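Long-range contact in putative metal-sulfur cluster biosynthesis proteins YuaD (Bacillus subtilis, PDB 1ORU), which is of unestablished function but carries a MOSC domain, of a family generally associated with binding molybdenum and pyridoxal phosphate: residues E128-Q140 and K148-I160. Sequence-based numbering, arbitrary orientation.
Sequences ENDPCIQPGEVIQ and KLASAFVRHALGI
Gly136 and Ala150 are the nearest CA pair, 3.8 Å apart, where the axes of helices 133-140 and 149-156 come within 7.4 Å at an angle of 130°. Such closeness depends on the bare CA of Gly136: a CB there would clash with Ala150 O. Ala150 CA makes a CA-H...O contact with Gly136 O at the crossing. Phe153, with CG anti to the backbone N (chi1 171°), turns its ring toward helix 133-140, against Gly136, Pro135 and Ile139. Ile139 CD1 meets Phe153 CD1 obliquely at 3.5 Å, Pro135 CB lies by Phe153 CE2, and Cys132 O sits at the ring edge, 3.6 Å from Phe153 CE2; Ala157 CB covers one face. The motif is a helix-loop-helix excursion within the MOSC domain: strand 122-128 leads out of the main sheet, the two helices pack across each other, and strand 163-169 re-enters it antiparallel to the first. Met84 of helix 74-84 touches Ile139, Leu149 and Phe153. Pro131 extends the apolar seam, its CB 4.0 Å from Ala157 CB. On the flank, Ile133 CD1 reaches Ala150 CB at 3.7 Å. A bend at chi2 (72°) brings Gln140 OE1 to the first turn of helix 149-156, where it accepts a hydrogen bond from Leu149 N (3.0 Å), the donor standing above the carbonyl plane. A water bridges the same OE1 to Ala150 N, while Gln140 NE2 donates to Gln146 O. Replacing Gln140 by alanine removes OE1 and NE2, which would probably leave Leu149 N and Gln146 O without these partners and the water without its acceptor. At the other end, a second water links Glu128 OE2 to Gly159 N.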
loop_
_atom_site.group_PDB
_atom_site.type_symbol
_atom_site.label_atom_id
_atom_site.label_comp_id
_atom_site.label_asym_id
_atom_site.label_seq_id
_atom_site.Cartn_x
_atom_site.Cartn_y
_atom_site.Cartn_z
ATOM N N GLU A 128 1.972 5.271 7.813
ATOM C CA GLU A 128 1.602 5.960 9.039
ATOM C C GLU A 128 0.119 6.200 9.223
ATOM O O GLU A 128 -0.602 6.510 8.279
ATOM C CB GLU A 128 2.293 7.320 9.118
ATOM C CG GLU A 128 3.799 7.289 9.041
ATOM C CD GLU A 128 4.398 8.657 9.283
ATOM O OE1 GLU A 128 5.618 8.823 9.069
ATOM O OE2 GLU A 128 3.644 9.569 9.690
ATOM N N ASN A 129 -0.323 6.074 10.466
ATOM C CA ASN A 129 -1.710 6.330 10.799
ATOM C C ASN A 129 -1.698 7.758 11.340
ATOM O O ASN A 129 -1.179 8.015 12.426
ATOM C CB ASN A 129 -2.185 5.343 11.865
ATOM C CG ASN A 129 -3.663 5.466 12.153
ATOM O OD1 ASN A 129 -4.416 6.049 11.368
ATOM N ND2 ASN A 129 -4.093 4.907 13.280
ATOM N N ASP A 130 -2.251 8.688 10.567
ATOM C CA ASP A 130 -2.287 10.093 10.960
ATOM C C ASP A 130 -3.242 10.308 12.130
ATOM O O ASP A 130 -4.394 9.881 12.085
ATOM C CB ASP A 130 -2.718 10.949 9.764
ATOM C CG ASP A 130 -2.565 12.432 10.019
ATOM O OD1 ASP A 130 -1.438 12.868 10.335
ATOM O OD2 ASP A 130 -3.571 13.162 9.896
ATOM N N PRO A 131 -2.771 10.974 13.196
ATOM C CA PRO A 131 -3.608 11.230 14.372
ATOM C C PRO A 131 -4.733 12.243 14.159
ATOM O O PRO A 131 -4.522 13.329 13.607
ATOM C CB PRO A 131 -2.600 11.690 15.424
ATOM C CG PRO A 131 -1.540 12.356 14.614
ATOM C CD PRO A 131 -1.388 11.441 13.420
ATOM N N CYS A 132 -5.932 11.861 14.589
ATOM C CA CYS A 132 -7.111 12.708 14.476
ATOM C C CYS A 132 -7.603 13.065 15.877
ATOM O O CYS A 132 -7.135 12.508 16.869
ATOM C CB CYS A 132 -8.211 11.984 13.696
ATOM S SG CYS A 132 -7.778 11.616 11.976
ATOM N N ILE A 133 -8.553 13.988 15.957
ATOM C CA ILE A 133 -9.070 14.426 17.247
ATOM C C ILE A 133 -9.849 13.423 18.112
ATOM O O ILE A 133 -9.770 13.484 19.337
ATOM C CB ILE A 133 -9.942 15.694 17.057
ATOM C CG1 ILE A 133 -10.031 16.474 18.367
ATOM C CG2 ILE A 133 -11.329 15.310 16.573
ATOM C CD1 ILE A 133 -8.743 17.194 18.736
ATOM N N GLN A 134 -10.585 12.512 17.481
ATOM C CA GLN A 134 -11.389 11.534 18.215
ATOM C C GLN A 134 -10.659 10.814 19.351
ATOM O O GLN A 134 -11.091 10.876 20.503
ATOM C CB GLN A 134 -11.995 10.512 17.247
ATOM C CG GLN A 134 -12.911 11.126 16.198
ATOM C CD GLN A 134 -14.080 11.882 16.806
ATOM O OE1 GLN A 134 -13.895 12.826 17.573
ATOM N NE2 GLN A 134 -15.294 11.471 16.460
ATOM N N PRO A 135 -9.550 10.114 19.048
ATOM C CA PRO A 135 -8.829 9.414 20.121
ATOM C C PRO A 135 -8.376 10.394 21.199
ATOM O O PRO A 135 -8.307 10.050 22.378
ATOM C CB PRO A 135 -7.648 8.775 19.391
ATOM C CG PRO A 135 -8.200 8.539 18.013
ATOM C CD PRO A 135 -8.933 9.834 17.738
ATOM N N GLY A 136 -8.065 11.619 20.779
ATOM C CA GLY A 136 -7.633 12.630 21.728
ATOM C C GLY A 136 -8.738 12.945 22.719
ATOM O O GLY A 136 -8.485 13.145 23.908
ATOM N N GLU A 137 -9.972 12.979 22.229
ATOM C CA GLU A 137 -11.122 13.268 23.075
ATOM C C GLU A 137 -11.379 12.097 24.022
ATOM O O GLU A 137 -11.888 12.280 25.126
ATOM C CB GLU A 137 -12.340 13.556 22.200
ATOM C CG GLU A 137 -12.082 14.712 21.247
ATOM C CD GLU A 137 -13.273 15.060 20.388
ATOM O OE1 GLU A 137 -13.755 14.178 19.647
ATOM O OE2 GLU A 137 -13.721 16.223 20.452
ATOM N N VAL A 138 -11.014 10.895 23.583
ATOM C CA VAL A 138 -11.165 9.703 24.409
ATOM C C VAL A 138 -10.153 9.795 25.550
ATOM O O VAL A 138 -10.484 9.570 26.716
ATOM C CB VAL A 138 -10.892 8.416 23.596
ATOM C CG1 VAL A 138 -10.860 7.201 24.525
ATOM C CG2 VAL A 138 -11.967 8.238 22.537
ATOM N N ILE A 139 -8.913 10.131 25.210
ATOM C CA ILE A 139 -7.870 10.255 26.218
ATOM C C ILE A 139 -8.273 11.328 27.225
ATOM O O ILE A 139 -8.050 11.184 28.432
ATOM C CB ILE A 139 -6.515 10.624 25.574
ATOM C CG1 ILE A 139 -6.038 9.467 24.684
ATOM C CG2 ILE A 139 -5.488 10.920 26.655
ATOM C CD1 ILE A 139 -4.830 9.791 23.808
ATOM N N GLN A 140 -8.879 12.398 26.724
ATOM C CA GLN A 140 -9.318 13.488 27.582
ATOM C C GLN A 140 -10.303 12.987 28.634
ATOM O O GLN A 140 -10.223 13.381 29.797
ATOM C CB GLN A 140 -9.979 14.592 26.750
ATOM C CG GLN A 140 -10.552 15.729 27.590
ATOM C CD GLN A 140 -9.478 16.601 28.204
ATOM O OE1 GLN A 140 -8.960 17.510 27.558
ATOM N NE2 GLN A 140 -9.125 16.322 29.452
ATOM N N LYS A 148 -7.044 20.760 27.631
ATOM C CA LYS A 148 -6.708 20.618 26.216
ATOM C C LYS A 148 -5.909 19.384 25.809
ATOM O O LYS A 148 -4.963 19.483 25.021
ATOM C CB LYS A 148 -5.964 21.874 25.754
ATOM C CG LYS A 148 -6.699 23.167 26.062
ATOM C CD LYS A 148 -5.928 24.375 25.560
ATOM C CE LYS A 148 -6.676 25.669 25.848
ATOM N NZ LYS A 148 -6.872 25.889 27.309
ATOM N N LEU A 149 -6.291 18.216 26.318
ATOM C CA LEU A 149 -5.561 17.007 25.964
ATOM C C LEU A 149 -5.862 16.522 24.548
ATOM O O LEU A 149 -5.003 15.920 23.913
ATOM C CB LEU A 149 -5.842 15.883 26.970
ATOM C CG LEU A 149 -5.253 16.064 28.373
ATOM C CD1 LEU A 149 -5.420 14.770 29.164
ATOM C CD2 LEU A 149 -3.781 16.430 28.277
ATOM N N ALA A 150 -7.066 16.780 24.049
ATOM C CA ALA A 150 -7.420 16.340 22.702
ATOM C C ALA A 150 -6.487 16.949 21.664
ATOM O O ALA A 150 -5.939 16.240 20.816
ATOM C CB ALA A 150 -8.864 16.710 22.382
ATOM N N SER A 151 -6.315 18.265 21.720
ATOM C CA SER A 151 -5.435 18.932 20.774
ATOM C C SER A 151 -3.992 18.543 21.073
ATOM O O SER A 151 -3.156 18.483 20.170
ATOM C CB SER A 151 -5.611 20.454 20.856
ATOM O OG SER A 151 -5.329 20.938 22.156
ATOM N N ALA A 152 -3.706 18.261 22.342
ATOM C CA ALA A 152 -2.362 17.866 22.744
ATOM C C ALA A 152 -1.989 16.535 22.095
ATOM O O ALA A 152 -0.842 16.323 21.696
ATOM C CB ALA A 152 -2.278 17.753 24.264
ATOM N N PHE A 153 -2.963 15.637 21.989
ATOM C CA PHE A 153 -2.725 14.336 21.373
ATOM C C PHE A 153 -2.374 14.513 19.897
ATOM O O PHE A 153 -1.370 13.981 19.424
ATOM C CB PHE A 153 -3.968 13.451 21.497
ATOM C CG PHE A 153 -3.888 12.183 20.698
ATOM C CD1 PHE A 153 -3.095 11.123 21.125
ATOM C CD2 PHE A 153 -4.590 12.059 19.501
ATOM C CE1 PHE A 153 -3.003 9.952 20.370
ATOM C CE2 PHE A 153 -4.506 10.894 18.738
ATOM C CZ PHE A 153 -3.710 9.839 19.175
ATOM N N VAL A 154 -3.202 15.267 19.176
ATOM C CA VAL A 154 -2.977 15.500 17.752
ATOM C C VAL A 154 -1.583 16.054 17.491
ATOM O O VAL A 154 -0.931 15.698 16.505
ATOM C CB VAL A 154 -4.018 16.478 17.180
ATOM C CG1 VAL A 154 -3.714 16.768 15.716
ATOM C CG2 VAL A 154 -5.401 15.879 17.311
ATOM N N ARG A 155 -1.126 16.918 18.387
ATOM C CA ARG A 155 0.187 17.536 18.264
ATOM C C ARG A 155 1.339 16.591 18.608
ATOM O O ARG A 155 2.271 16.421 17.824
ATOM C CB ARG A 155 0.253 18.767 19.172
ATOM C CG ARG A 155 1.579 19.506 19.151
ATOM C CD ARG A 155 1.610 20.581 20.228
ATOM N NE ARG A 155 2.829 21.386 20.179
ATOM C CZ ARG A 155 3.142 22.325 21.069
ATOM N NH1 ARG A 155 2.325 22.580 22.085
ATOM N NH2 ARG A 155 4.269 23.015 20.940
ATOM N N HIS A 156 1.270 15.969 19.779
ATOM C CA HIS A 156 2.344 15.092 20.217
ATOM C C HIS A 156 2.358 13.665 19.674
ATOM O O HIS A 156 3.375 12.987 19.774
ATOM C CB HIS A 156 2.386 15.060 21.747
ATOM C CG HIS A 156 2.785 16.365 22.365
ATOM N ND1 HIS A 156 1.943 17.094 23.178
ATOM C CD2 HIS A 156 3.937 17.071 22.286
ATOM C CE1 HIS A 156 2.560 18.192 23.573
ATOM N NE2 HIS A 156 3.771 18.203 23.046
ATOM N N ALA A 157 1.250 13.215 19.094
ATOM C CA ALA A 157 1.181 11.855 18.564
ATOM C C ALA A 157 1.709 11.755 17.132
ATOM O O ALA A 157 2.018 10.665 16.649
ATOM C CB ALA A 157 -0.256 11.344 18.631
ATOM N N LEU A 158 1.809 12.893 16.454
ATOM C CA LEU A 158 2.299 12.908 15.081
ATOM C C LEU A 158 3.676 12.257 14.994
ATOM O O LEU A 158 4.599 12.636 15.716
ATOM C CB LEU A 158 2.378 14.343 14.555
ATOM C CG LEU A 158 2.833 14.475 13.098
ATOM C CD1 LEU A 158 1.829 13.784 12.188
ATOM C CD2 LEU A 158 2.961 15.945 12.729
ATOM N N GLY A 159 3.800 11.266 14.113
ATOM C CA GLY A 159 5.066 10.578 13.938
ATOM C C GLY A 159 5.293 9.399 14.865
ATOM O O GLY A 159 6.289 8.689 14.725
ATOM N N ILE A 160 4.388 9.191 15.819
ATOM C CA ILE A 160 4.506 8.083 16.763
ATOM C C ILE A 160 3.139 7.506 17.102
ATOM O O ILE A 160 2.932 6.981 18.194
ATOM C CB ILE A 160 5.194 8.516 18.094
ATOM C CG1 ILE A 160 4.441 9.693 18.723
ATOM C CG2 ILE A 160 6.646 8.879 17.839
ATOM C CD1 ILE A 160 5.050 10.175 20.050
HETATM O O HOH W 1 2.209 9.911 12.619
HETATM O O HOH W 2 -9.548 18.225 25.123
#